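Side-chain contacts in penicillin-binding protein 2B (Streptococcus pneumoniae, PDB 2WAD), which probably acts as a transpeptidase, forming peptide cross-links between adjacent glycan strands of cell wall peptidoglycan, and binds penicillin: residues Y344-N349 with Q527-V532; N380-G385 with V650-T655; S386-A391 with Y485-A490. One frame throughout, in Å; residues are numbered along the deposited sequence.

Overall arrangement
All three contacts lie in the transpeptidase domain and illustrate how a sheet, a helix and an active-site loop can be tied by distant parts of one chain. From the N terminus, strand residues 344-349 come first, followed by 380-385 and, directly after, 386-391, which carries S386, the serine thought to form the acyl-ester intermediate. Interaction 3 closes the first loop when the chain returns at 485-490. Interaction 1 closes next, as helix residues 527-532 settle on the strand, and interaction 2 last, at 650-655. Interaction 3 is thus nested inside both others, whereas 1 and 2 cross. Helix 525-536 is the shared neighbour: L528 packs on V650 of interaction 2, and Y531 hydrogen-bonds the V387 carbonyl of interaction 3.

Interaction 1: Y344-N349 with Q527-V532; sequences YAVALN and QLAQYV
A529 is the small residue on which V346 and L348 both land, a worked example of how an alanine lets a helix settle close to a sheet. The tight part is the methyl CB of A529: CG1 of V346 meets it at 3.6 Å, and CD1 of L348 reaches it at 3.8 Å. In V346 the first torsion (169°) sets CG1 anti to the backbone N, and it is this branch that does the touching. CD1 of L348 also passes over the helix backbone, 3.8 Å from the N of Q530. In the central antiparallel sheet of the transpeptidase domain, the axes of strand residues 344-348 and helix residues 527-532 approach to 8.1 Å at 38°. Beyond this spot the two segments part: A345 and A347 turn to the other side of the sheet, where A347 packs on L356 and I645, and N349 is partly exposed. The side chain of Q530 leads off from the strand, its amide held by the carbonyls of L542 and T491 and by R541. With no hydrogen bond between the segments and all four touching residues buried, the contact rests on apolar burial and close shape, which implies little directional restraint from polar groups.

Interaction 2: N380-G385 with V650-T655; sequences NVFVPG and VFPHNT. With ZN (zinc ion), chain E.
The F382 ring receives V650 and P652 at a slant, so that neither partner lies squarely over a face or at an edge. CG1 of V650 sits 3.6 Å from CG of F382, near the root of the ring, while CG of P652 comes to 3.7 Å from CD1 of F382, on one flank. Two other flat groups belong to the loop 650-655. ND2 of N654 stands 3.4 Å above one face of the F651 ring, nearer its margin than its centre, and the CB of F651 leads away from F382; the imidazole of H653 has at its edge, in the ring plane, one of two waters bound to a zinc ion. With chi1 at 176°, V650 sends CG1 out opposite its own nitrogen and up to F382. V650 is the last residue of strand 645-650, which pairs antiparallel with strand 342-348 in the sheet of the transpeptidase domain, whereas 380-385 is the loop that leads straight into the serine of the SxxK motif. The apolar contact therefore sets the approach to the active-site helix against the end of a sheet strand. Y344 of the neighbouring strand adds its own ring against F382, and P525 of helix 525-536 touches both F382 and V650. A polar link runs beside this packing. NE2 of H653 binds the zinc at 2.0 Å, and each of the two waters lies 2.2 Å from the metal. The water that is not at the imidazole edge accepts a long hydrogen bond, 3.3 Å, from the backbone N of V383, giving an indirect connection between the two segments through metal and water. Further along the loop, the N654 amide nitrogen is also hydrogen-bonded to E331.

Interaction 3: S386-A391 with Y485-A490; sequences SVVKAA and YGLGSA. Unlike the reference sequence in segment 485-490: S489 (reference Thr).
With chi1 at -55°, V388 holds CG1 beside its backbone N; L487, at -58°, carries CD1 to within 4.1 Å of that CG1, the two side chains slanting across one another. Y485, with chi1 at -78°, swings its ring to A391, whose CB touches CD2 of the tyrosine at 3.8 Å, obliquely to the ring. CD1 of L487 lies 4.2 Å from the same methyl, so A391 is shared by two partners. Between them G486, at positive phi, completes the Schellman motif that ends helix 471-484. The contact is wholly apolar, and it backs the turn that carries the SxxK motif. There NZ of K389 donates a hydrogen bond of 2.8 Å to OG of S386, the residue assigned as the acyl-ester nucleophile; the same NZ is also bonded to N445 and to the carbonyl of S443. S386 itself makes no contact with 485-490, so the packing lies away from the hydroxyl of the presumed nucleophile. The tyrosine hydroxyl is paired with S394 further along helix 389-398. Around this core, Y531 of helix 525-536 sets its ring edge-to-face with Y485, F482 of helix 471-484 touches A391 and L487, and M581 and L584 of helix 578-593 flank Y485, so that helix 389-398 starts among three other helices.

Interaction 1: Y344-N349 with Q527-V532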
# COMPACT_ATOMS: atom_id res chain seq x y z
N TYR A 344 9.84 -13.18 -1.99
CA TYR A 344 8.74 -12.30 -2.40
C TYR A 344 8.41 -12.58 -3.87
O TYR A 344 9.31 -12.89 -4.65
CB TYR A 344 9.16 -10.82 -2.21
CG TYR A 344 9.37 -10.51 -0.75
CD1 TYR A 344 8.34 -10.00 0.04
CD2 TYR A 344 10.58 -10.80 -0.14
CE1 TYR A 344 8.51 -9.77 1.39
CE2 TYR A 344 10.76 -10.59 1.23
CZ TYR A 344 9.71 -10.08 1.99
OH TYR A 344 9.88 -9.88 3.34
N ALA A 345 7.14 -12.47 -4.23
CA ALA A 345 6.67 -12.69 -5.59
C ALA A 345 5.52 -11.75 -5.83
O ALA A 345 4.68 -11.58 -4.95
CB ALA A 345 6.19 -14.13 -5.79
N VAL A 346 5.47 -11.17 -7.02
CA VAL A 346 4.38 -10.30 -7.43
C VAL A 346 4.07 -10.76 -8.85
O VAL A 346 4.98 -10.90 -9.68
CB VAL A 346 4.79 -8.78 -7.49
CG1 VAL A 346 3.71 -7.93 -8.18
CG2 VAL A 346 5.03 -8.21 -6.10
N ALA A 347 2.80 -11.03 -9.10
CA ALA A 347 2.33 -11.38 -10.43
C ALA A 347 1.40 -10.28 -10.92
O ALA A 347 0.50 -9.85 -10.17
CB ALA A 347 1.52 -12.73 -10.36
N LEU A 348 1.56 -9.88 -12.18
CA LEU A 348 0.72 -8.83 -12.78
C LEU A 348 0.16 -9.28 -14.13
O LEU A 348 0.80 -10.07 -14.83
CB LEU A 348 1.57 -7.58 -13.05
CG LEU A 348 2.33 -6.91 -11.90
CD1 LEU A 348 3.12 -5.68 -12.40
CD2 LEU A 348 1.39 -6.50 -10.79
N ASN A 349 -1.02 -8.77 -14.50
CA ASN A 349 -1.56 -8.91 -15.84
C ASN A 349 -0.89 -7.79 -16.63
O ASN A 349 -1.13 -6.62 -16.35
CB ASN A 349 -3.08 -8.69 -15.79
CG ASN A 349 -3.78 -8.75 -17.15
OD1 ASN A 349 -3.20 -8.45 -18.19
ND2 ASN A 349 -5.05 -9.13 -17.13
N GLN A 527 8.42 -3.18 -8.33
CA GLN A 527 9.19 -2.57 -9.43
C GLN A 527 9.71 -3.63 -10.41
O GLN A 527 9.69 -3.43 -11.64
CB GLN A 527 10.36 -1.73 -8.87
CG GLN A 527 9.96 -0.42 -8.14
CD GLN A 527 11.14 0.32 -7.55
OE1 GLN A 527 11.89 -0.25 -6.77
NE2 GLN A 527 11.33 1.58 -7.90
N LEU A 528 10.22 -4.74 -9.86
CA LEU A 528 10.75 -5.82 -10.72
C LEU A 528 9.64 -6.54 -11.50
O LEU A 528 9.87 -6.93 -12.63
CB LEU A 528 11.63 -6.81 -9.92
CG LEU A 528 12.93 -6.16 -9.42
CD1 LEU A 528 13.51 -6.93 -8.21
CD2 LEU A 528 13.94 -6.19 -10.53
N ALA A 529 8.44 -6.67 -10.93
CA ALA A 529 7.31 -7.13 -11.73
C ALA A 529 6.90 -6.16 -12.84
O ALA A 529 6.55 -6.59 -13.94
CB ALA A 529 6.10 -7.49 -10.88
N GLN A 530 6.87 -4.86 -12.55
CA GLN A 530 6.42 -3.89 -13.55
C GLN A 530 7.44 -3.90 -14.69
O GLN A 530 7.08 -3.70 -15.84
CB GLN A 530 6.38 -2.46 -12.97
CG GLN A 530 5.86 -1.38 -13.96
CD GLN A 530 5.69 -0.03 -13.27
OE1 GLN A 530 6.62 0.45 -12.61
NE2 GLN A 530 4.49 0.53 -13.33
N TYR A 531 8.70 -4.12 -14.36
CA TYR A 531 9.75 -4.13 -15.38
C TYR A 531 9.52 -5.27 -16.38
O TYR A 531 9.42 -5.05 -17.59
CB TYR A 531 11.14 -4.17 -14.70
CG TYR A 531 12.26 -4.86 -15.47
CD1 TYR A 531 12.67 -4.37 -16.71
CD2 TYR A 531 12.96 -5.93 -14.92
CE1 TYR A 531 13.71 -4.95 -17.40
CE2 TYR A 531 14.02 -6.53 -15.61
CZ TYR A 531 14.39 -6.01 -16.85
OH TYR A 531 15.42 -6.57 -17.58
N VAL A 532 9.36 -6.50 -15.88
CA VAL A 532 9.12 -7.59 -16.83
C VAL A 532 7.75 -7.46 -17.51
O VAL A 532 7.62 -7.86 -18.69
CB VAL A 532 9.32 -9.01 -16.23
CG1 VAL A 532 8.31 -9.27 -15.08
CG2 VAL A 532 9.12 -10.04 -17.34

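Interaction 2: N380-G385 with V650-T655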
# COMPACT_ATOMS: atom_id res chain seq x y z
N ASN A 380 10.04 -3.03 0.74
CA ASN A 380 11.42 -3.43 0.98
C ASN A 380 12.21 -3.57 -0.30
O ASN A 380 11.64 -3.83 -1.35
CB ASN A 380 11.47 -4.74 1.76
CG ASN A 380 10.90 -4.60 3.16
OD1 ASN A 380 11.44 -3.88 4.00
ND2 ASN A 380 9.80 -5.27 3.41
N VAL A 381 13.52 -3.39 -0.23
CA VAL A 381 14.31 -3.30 -1.44
C VAL A 381 15.43 -4.33 -1.43
O VAL A 381 15.90 -4.71 -0.37
CB VAL A 381 14.87 -1.86 -1.65
CG1 VAL A 381 13.73 -0.84 -1.68
CG2 VAL A 381 15.87 -1.50 -0.57
N PHE A 382 15.86 -4.77 -2.62
CA PHE A 382 16.79 -5.88 -2.77
C PHE A 382 17.69 -5.64 -3.97
O PHE A 382 17.26 -5.02 -4.95
CB PHE A 382 16.02 -7.20 -2.97
CG PHE A 382 14.95 -7.44 -1.94
CD1 PHE A 382 15.23 -8.09 -0.75
CD2 PHE A 382 13.66 -6.96 -2.16
CE1 PHE A 382 14.24 -8.28 0.21
CE2 PHE A 382 12.66 -7.15 -1.20
CZ PHE A 382 12.94 -7.81 -0.02
N VAL A 383 18.93 -6.13 -3.90
CA VAL A 383 19.78 -6.13 -5.08
C VAL A 383 19.12 -7.04 -6.10
O VAL A 383 18.72 -8.14 -5.79
CB VAL A 383 21.27 -6.53 -4.86
CG1 VAL A 383 21.85 -6.04 -3.55
CG2 VAL A 383 21.51 -8.00 -5.09
N PRO A 384 18.96 -6.55 -7.33
CA PRO A 384 18.12 -7.28 -8.28
C PRO A 384 18.90 -8.33 -9.08
O PRO A 384 18.30 -9.29 -9.55
CB PRO A 384 17.60 -6.18 -9.18
CG PRO A 384 18.74 -5.15 -9.18
CD PRO A 384 19.35 -5.22 -7.82
N GLY A 385 20.21 -8.17 -9.19
CA GLY A 385 21.06 -9.07 -9.95
C GLY A 385 20.74 -9.06 -11.44
O GLY A 385 20.21 -8.07 -11.97
N VAL A 650 11.80 -12.73 -5.98
CA VAL A 650 12.97 -12.11 -5.37
C VAL A 650 13.31 -12.97 -4.16
O VAL A 650 12.52 -13.09 -3.24
CB VAL A 650 12.68 -10.64 -4.94
CG1 VAL A 650 13.88 -10.05 -4.23
CG2 VAL A 650 12.30 -9.78 -6.19
N PHE A 651 14.49 -13.58 -4.19
CA PHE A 651 14.88 -14.53 -3.15
C PHE A 651 16.32 -14.21 -2.82
O PHE A 651 17.23 -14.79 -3.41
CB PHE A 651 14.80 -15.97 -3.71
CG PHE A 651 14.76 -17.04 -2.64
CD1 PHE A 651 15.51 -16.92 -1.49
CD2 PHE A 651 13.97 -18.18 -2.80
CE1 PHE A 651 15.48 -17.89 -0.50
CE2 PHE A 651 13.93 -19.17 -1.82
CZ PHE A 651 14.70 -19.02 -0.66
N PRO A 652 16.54 -13.28 -1.89
CA PRO A 652 17.88 -12.76 -1.67
C PRO A 652 18.78 -13.66 -0.80
O PRO A 652 18.31 -14.40 0.04
CB PRO A 652 17.62 -11.43 -0.95
CG PRO A 652 16.25 -11.59 -0.34
CD PRO A 652 15.49 -12.56 -1.14
N HIS A 653 20.09 -13.58 -1.03
CA HIS A 653 21.11 -14.26 -0.24
C HIS A 653 20.86 -15.75 -0.04
O HIS A 653 20.98 -16.27 1.07
CB HIS A 653 21.35 -13.51 1.07
CG HIS A 653 21.71 -12.07 0.86
ND1 HIS A 653 22.87 -11.70 0.21
CD2 HIS A 653 21.06 -10.93 1.16
CE1 HIS A 653 22.92 -10.38 0.14
NE2 HIS A 653 21.83 -9.89 0.69
N ASN A 654 20.49 -16.43 -1.12
CA ASN A 654 20.39 -17.88 -1.16
C ASN A 654 21.73 -18.38 -1.70
O ASN A 654 22.14 -18.00 -2.79
CB ASN A 654 19.21 -18.33 -2.03
CG ASN A 654 18.98 -19.84 -2.00
OD1 ASN A 654 19.93 -20.62 -2.10
ND2 ASN A 654 17.72 -20.26 -1.84
N THR A 655 22.44 -19.17 -0.90
CA THR A 655 23.80 -19.60 -1.25
C THR A 655 23.82 -20.92 -2.03
O THR A 655 24.89 -21.41 -2.37
CB THR A 655 24.74 -19.73 0.01
OG1 THR A 655 24.12 -20.56 1.00
CG2 THR A 655 25.06 -18.38 0.64
ZN ZN E . 20.96 -8.10 0.40
O HOH W 1 19.43 -7.91 -1.18
O HOH W 2 19.94 -7.67 2.34

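Interaction 3: S386-A391 with Y485-A490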
# COMPACT_ATOMS: atom_id res chain seq x y z
N SER A 386 21.01 -10.19 -12.10
CA SER A 386 21.08 -10.28 -13.56
C SER A 386 19.75 -10.14 -14.30
O SER A 386 19.72 -10.10 -15.53
CB SER A 386 21.74 -11.61 -13.96
OG SER A 386 23.16 -11.49 -13.98
N VAL A 387 18.65 -10.15 -13.58
CA VAL A 387 17.36 -9.95 -14.23
C VAL A 387 17.36 -8.65 -15.05
O VAL A 387 16.76 -8.60 -16.10
CB VAL A 387 16.19 -10.00 -13.25
CG1 VAL A 387 16.09 -11.41 -12.66
CG2 VAL A 387 16.36 -8.95 -12.13
N VAL A 388 18.08 -7.63 -14.60
CA VAL A 388 17.98 -6.30 -15.17
C VAL A 388 18.75 -6.11 -16.47
O VAL A 388 18.73 -5.02 -17.02
CB VAL A 388 18.47 -5.19 -14.20
CG1 VAL A 388 17.73 -5.24 -12.85
CG2 VAL A 388 19.98 -5.22 -14.07
N LYS A 389 19.40 -7.15 -17.00
CA LYS A 389 20.30 -6.97 -18.12
C LYS A 389 19.64 -6.45 -19.40
O LYS A 389 20.27 -5.76 -20.20
CB LYS A 389 21.15 -8.22 -18.33
CG LYS A 389 22.20 -8.36 -17.25
CD LYS A 389 23.00 -9.65 -17.35
CE LYS A 389 24.06 -9.67 -16.25
NZ LYS A 389 24.90 -10.91 -16.14
N ALA A 390 18.36 -6.75 -19.58
CA ALA A 390 17.60 -6.24 -20.72
C ALA A 390 17.40 -4.72 -20.68
O ALA A 390 17.27 -4.08 -21.74
CB ALA A 390 16.26 -6.91 -20.78
N ALA A 391 17.36 -4.14 -19.48
CA ALA A 391 17.21 -2.69 -19.39
C ALA A 391 18.53 -2.00 -19.76
O ALA A 391 18.53 -0.94 -20.39
CB ALA A 391 16.68 -2.24 -18.01
N TYR A 485 11.38 1.49 -16.93
CA TYR A 485 10.84 0.15 -16.73
C TYR A 485 10.34 0.03 -15.31
O TYR A 485 9.85 -1.05 -14.89
CB TYR A 485 11.90 -0.90 -16.97
CG TYR A 485 12.19 -1.22 -18.42
CD1 TYR A 485 11.43 -2.14 -19.12
CD2 TYR A 485 13.33 -0.70 -19.04
CE1 TYR A 485 11.74 -2.45 -20.47
CE2 TYR A 485 13.66 -1.03 -20.35
CZ TYR A 485 12.87 -1.91 -21.06
OH TYR A 485 13.20 -2.21 -22.38
N GLY A 486 10.44 1.14 -14.59
CA GLY A 486 10.00 1.20 -13.20
C GLY A 486 11.07 0.78 -12.21
O GLY A 486 10.82 0.61 -11.01
N LEU A 487 12.28 0.58 -12.70
CA LEU A 487 13.38 0.22 -11.82
C LEU A 487 14.02 1.50 -11.25
O LEU A 487 14.80 2.16 -11.93
CB LEU A 487 14.42 -0.59 -12.62
CG LEU A 487 13.89 -1.87 -13.29
CD1 LEU A 487 14.91 -2.52 -14.19
CD2 LEU A 487 13.43 -2.87 -12.22
N GLY A 488 13.69 1.87 -10.01
CA GLY A 488 14.20 3.10 -9.41
C GLY A 488 13.23 4.27 -9.53
O GLY A 488 13.55 5.37 -9.12
N SER A 489 12.03 4.04 -10.05
CA SER A 489 11.03 5.11 -10.13
C SER A 489 9.73 4.61 -9.52
O SER A 489 9.56 3.40 -9.38
CB SER A 489 10.77 5.53 -11.59
OG SER A 489 10.44 4.41 -12.39
N ALA A 490 8.85 5.54 -9.15
CA ALA A 490 7.48 5.23 -8.74
C ALA A 490 6.79 4.31 -9.73
O ALA A 490 6.83 4.56 -10.94
CB ALA A 490 6.65 6.52 -8.58